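Local coordinates for protein endo-b-1,4-glucanase (Nasutitermes takasagoensis, PDB 1KS8) that probably cleaves internal beta-1,4-glucosidic linkages of cellulose, lichenin and cereal beta-glucans, as a family 9 glycosyl hydrolase of the termite, at residues 61-66 and 193-198; 81-86 and 420-425; 335-340 and 397-402. All coordinates share one frame; numbering follows the deposited sequence.

Contact 1 (61-66 and 193-198); sequences FGFPMA and GKYSDS
Phe63 and Tyr195 are where the two backbones come nearest, with 8.7 Å between their CA atoms. The gap is filled by the two side chains and one water. Phe61 is the N-cap of helix 62-78, and Phe63 stands in the first turn. Tyr195 lies in a short, weakly bonded helical turn, about 195-198, after the loop residues 193-194.

Phe63 has CG anti to its N (chi1 -164°), which sends the ring across to Tyr195. Atom CD2 of Phe63 lies 3.6 Å from CE1 of Tyr195. The pair is oblique, with the two ring centroids 5.2 Å apart and the planes at 57°. The phenol end also rests on the base of the phenylalanine: Tyr195 OH is 3.6 Å from Phe63 CB. Leu151 and Asp150 of helix 149-165 cover parts of the pair. Phe63 also lies beside Glu214 and Asp254, about 4 and 5 Å away between side chains; these residues bind calcium in another structure of this protein.

One water joins the segments through polar atoms. It accepts from Phe63 N at 3.0 Å and donates to Tyr195 OH at 2.8 Å. The hydroxyl is itself bonded to the carbonyl O of Tyr206.

The chemistry is therefore mixed. Ring packing holds the apolar atoms, while the water serves an amide N-H in the first helical turn. Tyr195 OH takes one hydrogen from the water and gives its own to Tyr206 O, so its two bonds fix how the hydroxyl is turned within a buried setting.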
loop_
_atom_site.group_PDB
_atom_site.type_symbol
_atom_site.label_atom_id
_atom_site.label_comp_id
_atom_site.label_asym_id
_atom_site.label_seq_id
_atom_site.Cartn_x
_atom_site.Cartn_y
_atom_site.Cartn_z
ATOM N N PHE A 61 -3.614 -1.067 10.722
ATOM C CA PHE A 61 -2.837 0.173 10.834
ATOM C C PHE A 61 -3.299 1.107 9.719
ATOM O O PHE A 61 -2.987 0.896 8.543
ATOM C CB PHE A 61 -1.337 -0.125 10.692
ATOM C CG PHE A 61 -0.696 -0.685 11.942
ATOM C CD1 PHE A 61 -0.590 0.095 13.092
ATOM C CD2 PHE A 61 -0.160 -1.976 11.959
ATOM C CE1 PHE A 61 0.039 -0.394 14.237
ATOM C CE2 PHE A 61 0.475 -2.475 13.107
ATOM C CZ PHE A 61 0.572 -1.678 14.245
ATOM N N GLY A 62 -4.027 2.149 10.102
ATOM C CA GLY A 62 -4.583 3.076 9.131
ATOM C C GLY A 62 -3.676 3.840 8.185
ATOM O O GLY A 62 -4.067 4.117 7.053
ATOM N N PHE A 63 -2.476 4.189 8.626
ATOM C CA PHE A 63 -1.579 4.955 7.775
ATOM C C PHE A 63 -1.130 4.111 6.577
ATOM O O PHE A 63 -1.369 4.484 5.428
ATOM C CB PHE A 63 -0.393 5.464 8.608
ATOM C CG PHE A 63 0.403 6.560 7.950
ATOM C CD1 PHE A 63 -0.183 7.420 7.024
ATOM C CD2 PHE A 63 1.737 6.755 8.289
ATOM C CE1 PHE A 63 0.551 8.459 6.445
ATOM C CE2 PHE A 63 2.478 7.791 7.718
ATOM C CZ PHE A 63 1.882 8.643 6.796
ATOM N N PRO A 64 -0.482 2.957 6.819
ATOM C CA PRO A 64 -0.084 2.183 5.642
ATOM C C PRO A 64 -1.284 1.648 4.858
ATOM O O PRO A 64 -1.176 1.410 3.661
ATOM C CB PRO A 64 0.789 1.070 6.231
ATOM C CG PRO A 64 0.273 0.922 7.631
ATOM C CD PRO A 64 0.065 2.359 8.049
ATOM N N MET A 65 -2.430 1.463 5.514
ATOM C CA MET A 65 -3.598 0.958 4.792
ATOM C C MET A 65 -4.094 2.009 3.805
ATOM O O MET A 65 -4.470 1.683 2.682
ATOM C CB MET A 65 -4.739 0.589 5.744
ATOM C CG MET A 65 -5.712 -0.410 5.116
ATOM S SD MET A 65 -7.309 -0.563 5.939
ATOM C CE MET A 65 -6.798 -0.959 7.622
ATOM N N ALA A 66 -4.097 3.270 4.228
ATOM C CA ALA A 66 -4.541 4.357 3.363
ATOM C C ALA A 66 -3.565 4.519 2.201
ATOM O O ALA A 66 -3.979 4.683 1.052
ATOM C CB ALA A 66 -4.643 5.655 4.161
ATOM N N GLY A 193 -0.700 18.070 13.041
ATOM C CA GLY A 193 -0.035 17.204 13.998
ATOM C C GLY A 193 0.306 15.837 13.432
ATOM O O GLY A 193 -0.263 15.418 12.424
ATOM N N LYS A 194 1.249 15.150 14.071
ATOM C CA LYS A 194 1.656 13.810 13.650
ATOM C C LYS A 194 0.674 12.824 14.276
ATOM O O LYS A 194 0.465 12.851 15.488
ATOM C CB LYS A 194 3.062 13.489 14.160
ATOM C CG LYS A 194 4.153 14.432 13.688
ATOM C CD LYS A 194 5.475 14.092 14.369
ATOM C CE LYS A 194 6.581 15.049 13.963
ATOM N NZ LYS A 194 7.855 14.747 14.675
ATOM N N TYR A 195 0.091 11.938 13.474
ATOM C CA TYR A 195 -0.872 10.994 14.026
ATOM C C TYR A 195 -0.292 10.053 15.080
ATOM O O TYR A 195 -1.007 9.646 15.992
ATOM C CB TYR A 195 -1.539 10.169 12.912
ATOM C CG TYR A 195 -0.889 8.827 12.639
ATOM C CD1 TYR A 195 0.304 8.738 11.926
ATOM C CD2 TYR A 195 -1.462 7.647 13.116
ATOM C CE1 TYR A 195 0.914 7.507 11.694
ATOM C CE2 TYR A 195 -0.862 6.411 12.890
ATOM C CZ TYR A 195 0.325 6.348 12.179
ATOM O OH TYR A 195 0.919 5.128 11.957
ATOM N N SER A 196 0.988 9.704 14.969
ATOM C CA SER A 196 1.577 8.796 15.948
ATOM C C SER A 196 1.869 9.454 17.294
ATOM O O SER A 196 2.306 8.786 18.232
ATOM C CB SER A 196 2.834 8.111 15.387
ATOM O OG SER A 196 3.819 9.035 14.974
ATOM N N ASP A 197 1.634 10.762 17.385
ATOM C CA ASP A 197 1.805 11.471 18.649
ATOM C C ASP A 197 0.445 11.396 19.350
ATOM O O ASP A 197 0.336 11.625 20.555
ATOM C CB ASP A 197 2.186 12.942 18.429
ATOM C CG ASP A 197 3.662 13.130 18.120
ATOM O OD1 ASP A 197 4.458 12.205 18.383
ATOM O OD2 ASP A 197 4.027 14.216 17.624
ATOM N N SER A 198 -0.589 11.080 18.574
ATOM C CA SER A 198 -1.950 10.949 19.091
ATOM C C SER A 198 -2.241 9.470 19.343
ATOM O O SER A 198 -2.608 9.080 20.451
ATOM C CB SER A 198 -2.950 11.532 18.091
ATOM O OG SER A 198 -2.730 12.926 17.928
HETATM O O HOH W 1 -1.068 3.370 11.091
#

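Contact 2 (81-86 and 420-425)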
loop_
_atom_site.group_PDB
_atom_site.type_symbol
_atom_site.label_atom_id
_atom_site.label_comp_id
_atom_site.label_asym_id
_atom_site.label_seq_id
_atom_site.Cartn_x
_atom_site.Cartn_y
_atom_site.Cartn_z
ATOM N N ALA A 81 -6.104 0.004 -18.386
ATOM C CA ALA A 81 -6.011 -0.937 -19.496
ATOM C C ALA A 81 -5.270 -2.204 -19.085
ATOM O O ALA A 81 -5.548 -3.287 -19.596
ATOM C CB ALA A 81 -5.311 -0.282 -20.681
ATOM N N GLY A 82 -4.321 -2.063 -18.164
ATOM C CA GLY A 82 -3.563 -3.212 -17.700
ATOM C C GLY A 82 -4.468 -4.173 -16.961
ATOM O O GLY A 82 -4.397 -5.385 -17.155
ATOM N N TYR A 83 -5.318 -3.626 -16.099
ATOM C CA TYR A 83 -6.261 -4.437 -15.343
ATOM C C TYR A 83 -7.256 -5.089 -16.298
ATOM O O TYR A 83 -7.558 -6.274 -16.173
ATOM C CB TYR A 83 -7.009 -3.568 -14.327
ATOM C CG TYR A 83 -6.254 -3.334 -13.037
ATOM C CD1 TYR A 83 -6.377 -4.220 -11.969
ATOM C CD2 TYR A 83 -5.421 -2.227 -12.884
ATOM C CE1 TYR A 83 -5.695 -4.005 -10.775
ATOM C CE2 TYR A 83 -4.732 -2.005 -11.692
ATOM C CZ TYR A 83 -4.877 -2.896 -10.643
ATOM O OH TYR A 83 -4.219 -2.676 -9.451
ATOM N N SER A 84 -7.764 -4.317 -17.254
ATOM C CA SER A 84 -8.726 -4.851 -18.211
ATOM C C SER A 84 -8.135 -5.971 -19.058
ATOM O O SER A 84 -8.785 -6.991 -19.286
ATOM C CB SER A 84 -9.249 -3.736 -19.118
ATOM O OG SER A 84 -10.116 -2.877 -18.399
ATOM N N SER A 85 -6.903 -5.785 -19.521
ATOM C CA SER A 85 -6.247 -6.800 -20.337
ATOM C C SER A 85 -6.044 -8.092 -19.557
ATOM O O SER A 85 -6.008 -9.180 -20.134
ATOM C CB SER A 85 -4.896 -6.289 -20.841
ATOM O OG SER A 85 -5.069 -5.251 -21.790
ATOM N N ALA A 86 -5.913 -7.969 -18.240
ATOM C CA ALA A 86 -5.712 -9.131 -17.385
ATOM C C ALA A 86 -7.044 -9.685 -16.891
ATOM O O ALA A 86 -7.074 -10.651 -16.127
ATOM C CB ALA A 86 -4.832 -8.757 -16.196
ATOM N N GLY A 420 2.896 -0.580 -4.701
ATOM C CA GLY A 420 3.646 -0.081 -5.843
ATOM C C GLY A 420 3.871 -1.194 -6.848
ATOM O O GLY A 420 3.753 -0.997 -8.057
ATOM N N PHE A 421 4.194 -2.372 -6.322
ATOM C CA PHE A 421 4.431 -3.581 -7.105
ATOM C C PHE A 421 3.234 -3.891 -8.007
ATOM O O PHE A 421 3.385 -4.061 -9.219
ATOM C CB PHE A 421 4.687 -4.738 -6.132
ATOM C CG PHE A 421 4.830 -6.087 -6.780
ATOM C CD1 PHE A 421 5.903 -6.370 -7.617
ATOM C CD2 PHE A 421 3.915 -7.098 -6.497
ATOM C CE1 PHE A 421 6.065 -7.647 -8.160
ATOM C CE2 PHE A 421 4.068 -8.373 -7.032
ATOM C CZ PHE A 421 5.145 -8.649 -7.864
ATOM N N GLN A 422 2.042 -3.948 -7.420
ATOM C CA GLN A 422 0.848 -4.252 -8.198
ATOM C C GLN A 422 0.557 -3.192 -9.254
ATOM O O GLN A 422 0.203 -3.519 -10.390
ATOM C CB GLN A 422 -0.367 -4.419 -7.283
ATOM C CG GLN A 422 -1.593 -4.928 -8.033
ATOM C CD GLN A 422 -2.732 -5.308 -7.115
ATOM O OE1 GLN A 422 -2.578 -6.150 -6.229
ATOM N NE2 GLN A 422 -3.889 -4.693 -7.324
ATOM N N SER A 423 0.710 -1.922 -8.892
ATOM C CA SER A 423 0.459 -0.858 -9.849
ATOM C C SER A 423 1.475 -0.899 -10.989
ATOM O O SER A 423 1.138 -0.590 -12.132
ATOM C CB SER A 423 0.474 0.497 -9.141
ATOM O OG SER A 423 -0.645 0.585 -8.268
ATOM N N ALA A 424 2.709 -1.290 -10.682
ATOM C CA ALA A 424 3.750 -1.395 -11.700
ATOM C C ALA A 424 3.409 -2.532 -12.658
ATOM O O ALA A 424 3.641 -2.433 -13.865
ATOM C CB ALA A 424 5.112 -1.643 -11.047
ATOM N N LEU A 425 2.852 -3.615 -12.122
ATOM C CA LEU A 425 2.469 -4.748 -12.954
ATOM C C LEU A 425 1.375 -4.318 -13.923
ATOM O O LEU A 425 1.402 -4.678 -15.099
ATOM C CB LEU A 425 1.976 -5.907 -12.084
ATOM C CG LEU A 425 3.062 -6.649 -11.302
ATOM C CD1 LEU A 425 2.425 -7.522 -10.232
ATOM C CD2 LEU A 425 3.896 -7.484 -12.266
HETATM O O HOH W 2 -3.087 -0.402 -9.168
#
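Tyr83 and Gln422 form a buried, polar helix-to-helix contact made by side-chain ends. It joins the short helix 80-85 to helix 415-430, the last helix of the chain, far from the annotated sites.

The central bond runs from Gln422 NE2 to Tyr83 OH, 2.9 Å long. It is nearly straight, with an N-H...O angle of 177°. The hydroxyl lies in the plane of the amide. The amide nitrogen in turn comes to the edge of the tyrosine ring, and the ring and amide planes are 67° apart. A chi1 of -172° turns the extended Gln422 chain away from its own backbone N and out to this point. The side chains cross at about a right angle. The aliphatic part adds little: Gln422 CG is 3.7 Å from Tyr83 OH.

A second link goes through water. It lies 2.6 Å from Tyr83 OH, also at the edge of the ring, and donates to Ser423 OG at 2.8 Å. Ser423 OG is bonded in turn to the carbonyl O of Val71, on helix 62-78.

The other end of the amide is held too, because Gln422 OE1 accepts from Ser12 OG of helix 5-18. With oxygen and nitrogen each bonded, the amide is fixed against a half-turn. Leu9, Leu13 and Tyr16 of helix 5-18 and Leu72 of helix 62-78 pack on Gln422.

Polar side chains buried between helices, each bonded at more than one point, here tie the first and last helices of the (alpha/alpha)6 barrel of family 9 to the small helix 80-85.

Contact 3 (335-340 and 397-402)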
loop_
_atom_site.group_PDB
_atom_site.type_symbol
_atom_site.label_atom_id
_atom_site.label_comp_id
_atom_site.label_asym_id
_atom_site.label_seq_id
_atom_site.Cartn_x
_atom_site.Cartn_y
_atom_site.Cartn_z
ATOM N N ILE A 335 11.095 -5.157 -11.466
ATOM C CA ILE A 335 9.975 -6.067 -11.290
ATOM C C ILE A 335 10.444 -7.476 -11.661
ATOM O O ILE A 335 10.149 -8.443 -10.961
ATOM C CB ILE A 335 8.779 -5.658 -12.178
ATOM C CG1 ILE A 335 8.280 -4.266 -11.769
ATOM C CG2 ILE A 335 7.662 -6.688 -12.068
ATOM C CD1 ILE A 335 7.879 -4.143 -10.305
ATOM N N ASP A 336 11.195 -7.587 -12.754
ATOM C CA ASP A 336 11.693 -8.889 -13.186
ATOM C C ASP A 336 12.632 -9.527 -12.167
ATOM O O ASP A 336 12.708 -10.753 -12.075
ATOM C CB ASP A 336 12.380 -8.776 -14.548
ATOM C CG ASP A 336 11.389 -8.600 -15.683
ATOM O OD1 ASP A 336 10.170 -8.686 -15.425
ATOM O OD2 ASP A 336 11.825 -8.382 -16.834
ATOM N N TYR A 337 13.358 -8.712 -11.409
ATOM C CA TYR A 337 14.233 -9.276 -10.394
ATOM C C TYR A 337 13.337 -9.945 -9.354
ATOM O O TYR A 337 13.591 -11.075 -8.938
ATOM C CB TYR A 337 15.098 -8.197 -9.731
ATOM C CG TYR A 337 16.028 -8.753 -8.674
ATOM C CD1 TYR A 337 15.538 -9.165 -7.434
ATOM C CD2 TYR A 337 17.393 -8.905 -8.927
ATOM C CE1 TYR A 337 16.381 -9.715 -6.473
ATOM C CE2 TYR A 337 18.246 -9.456 -7.972
ATOM C CZ TYR A 337 17.732 -9.860 -6.747
ATOM O OH TYR A 337 18.559 -10.415 -5.799
ATOM N N ALA A 338 12.278 -9.250 -8.944
ATOM C CA ALA A 338 11.359 -9.800 -7.956
ATOM C C ALA A 338 10.711 -11.088 -8.451
ATOM O O ALA A 338 10.424 -11.990 -7.663
ATOM C CB ALA A 338 10.278 -8.778 -7.617
ATOM N N LEU A 339 10.483 -11.174 -9.758
ATOM C CA LEU A 339 9.848 -12.352 -10.337
ATOM C C LEU A 339 10.787 -13.529 -10.566
ATOM O O LEU A 339 10.326 -14.641 -10.813
ATOM C CB LEU A 339 9.150 -11.985 -11.652
ATOM C CG LEU A 339 8.101 -10.871 -11.559
ATOM C CD1 LEU A 339 7.426 -10.694 -12.914
ATOM C CD2 LEU A 339 7.071 -11.210 -10.493
ATOM N N GLY A 340 12.097 -13.296 -10.499
ATOM C CA GLY A 340 13.022 -14.402 -10.678
ATOM C C GLY A 340 14.328 -14.193 -11.425
ATOM O O GLY A 340 15.153 -15.101 -11.448
ATOM N N GLN A 397 21.957 -7.068 0.508
ATOM C CA GLN A 397 22.692 -6.261 -0.460
ATOM C C GLN A 397 23.581 -7.046 -1.424
ATOM O O GLN A 397 24.089 -6.485 -2.396
ATOM C CB GLN A 397 23.524 -5.207 0.273
ATOM C CG GLN A 397 24.643 -5.774 1.126
ATOM C CD GLN A 397 25.382 -4.695 1.894
ATOM O OE1 GLN A 397 25.770 -3.672 1.328
ATOM N NE2 GLN A 397 25.586 -4.919 3.186
ATOM N N ASN A 398 23.767 -8.335 -1.161
ATOM C CA ASN A 398 24.590 -9.171 -2.029
ATOM C C ASN A 398 23.790 -10.302 -2.667
ATOM O O ASN A 398 24.351 -11.327 -3.059
ATOM C CB ASN A 398 25.778 -9.744 -1.250
ATOM C CG ASN A 398 26.789 -8.680 -0.871
ATOM O OD1 ASN A 398 27.295 -7.959 -1.731
ATOM N ND2 ASN A 398 27.093 -8.579 0.419
ATOM N N ASP A 399 22.476 -10.105 -2.761
ATOM C CA ASP A 399 21.568 -11.082 -3.366
ATOM C C ASP A 399 21.466 -12.406 -2.610
ATOM O O ASP A 399 21.058 -13.418 -3.181
ATOM C CB ASP A 399 21.984 -11.364 -4.814
ATOM C CG ASP A 399 22.020 -10.111 -5.669
ATOM O OD1 ASP A 399 20.960 -9.478 -5.858
ATOM O OD2 ASP A 399 23.114 -9.758 -6.157
ATOM N N ASN A 400 21.831 -12.402 -1.333
ATOM C CA ASN A 400 21.773 -13.613 -0.514
ATOM C C ASN A 400 20.417 -13.695 0.172
ATOM O O ASN A 400 19.869 -12.681 0.600
ATOM C CB ASN A 400 22.893 -13.595 0.524
ATOM C CG ASN A 400 24.268 -13.710 -0.107
ATOM O OD1 ASN A 400 25.265 -13.269 0.465
ATOM N ND2 ASN A 400 24.330 -14.314 -1.288
ATOM N N TYR A 401 19.883 -14.907 0.285
ATOM C CA TYR A 401 18.571 -15.096 0.887
ATOM C C TYR A 401 18.312 -16.532 1.335
ATOM O O TYR A 401 18.697 -17.486 0.658
ATOM C CB TYR A 401 17.496 -14.691 -0.128
ATOM C CG TYR A 401 16.083 -15.044 0.268
ATOM C CD1 TYR A 401 15.324 -14.196 1.073
ATOM C CD2 TYR A 401 15.504 -16.241 -0.156
ATOM C CE1 TYR A 401 14.022 -14.530 1.445
ATOM C CE2 TYR A 401 14.210 -16.588 0.213
ATOM C CZ TYR A 401 13.473 -15.730 1.013
ATOM O OH TYR A 401 12.191 -16.087 1.380
ATOM N N VAL A 402 17.647 -16.662 2.478
ATOM C CA VAL A 402 17.266 -17.954 3.036
ATOM C C VAL A 402 15.809 -17.818 3.473
ATOM O O VAL A 402 15.454 -16.893 4.199
ATOM C CB VAL A 402 18.133 -18.338 4.256
ATOM C CG1 VAL A 402 17.621 -19.636 4.870
ATOM C CG2 VAL A 402 19.584 -18.502 3.830
HETATM O O HOH W 3 18.766 -13.369 -5.657
#
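Tyr337 of helix 324-341 holds Asp399 in the long connection that leads to helix 415-430 of the (alpha/alpha)6 barrel. Some 60 residues after leaving helix 324-341, the connection returns to it here. Tyr337 CA and Asp399 CA are 10.3 Å apart, so the direct contact is left to the side chains.

Tyr337 OH donates to Asp399 OD1 in a short bond of 2.6 Å. OD1 is met on its anti side, 21° out of the carboxylate plane, and sits at the edge of the tyrosine ring, near the ring plane. Asp399 OD1 is 3.4 Å from Tyr337 CE2. Ring and carboxylate planes are 33° apart. The CB of Tyr337 points toward 397-402, and chi1 of -180° carries the ring on in that direction. Pro395 and Leu304 pack against it.

The hydroxyl of Tyr337 also accepts from a water at 3.0 Å. The same water makes a weak bond of 3.4 Å to the backbone O of Asp399.

Asp399 has further partners. OD1 is also bonded to Thr291 OG1, and OD2 accepts from the backbone N of Lys293. The carboxylate thus joins three parts of the chain. Nearby, Asp396 OD1 accepts from the backbone N of both Asn398 and Asn400, which holds the turn round Asp399. A phenylalanine in place of Tyr337 would probably leave Asp399 OD1 with Thr291 OG1 but without its bond to the helix, and the water without this acceptor.

A barrel helix fastened to a long interhelical loop through a tyrosine hydroxyl and a water is in keeping with the family 9 catalytic domain, where such loops connect the barrel helices.

How the contacts relate
Contacts 2 and 3 share a helix interface. Helices 324-341 and 415-430 pack together, and Ala424 CB lies 3.8 Å from Ile335 CD1. Phe421 and Leu425 also touch this isoleucine. Along the chain, contact 3 is nested inside the loop closed by contact 2. Contact 1 lies on the other side of the chain's centre from both, with centres about 27 Å from contact 2 and 31 Å from contact 3. Helices 62-78 and 80-85, used by contacts 1 and 2, follow each other. Contact 1 borders the calcium-site residues. Segment 397-402 of contact 3 runs directly into Asp403, a predicted active-site residue, as is Glu412 farther on.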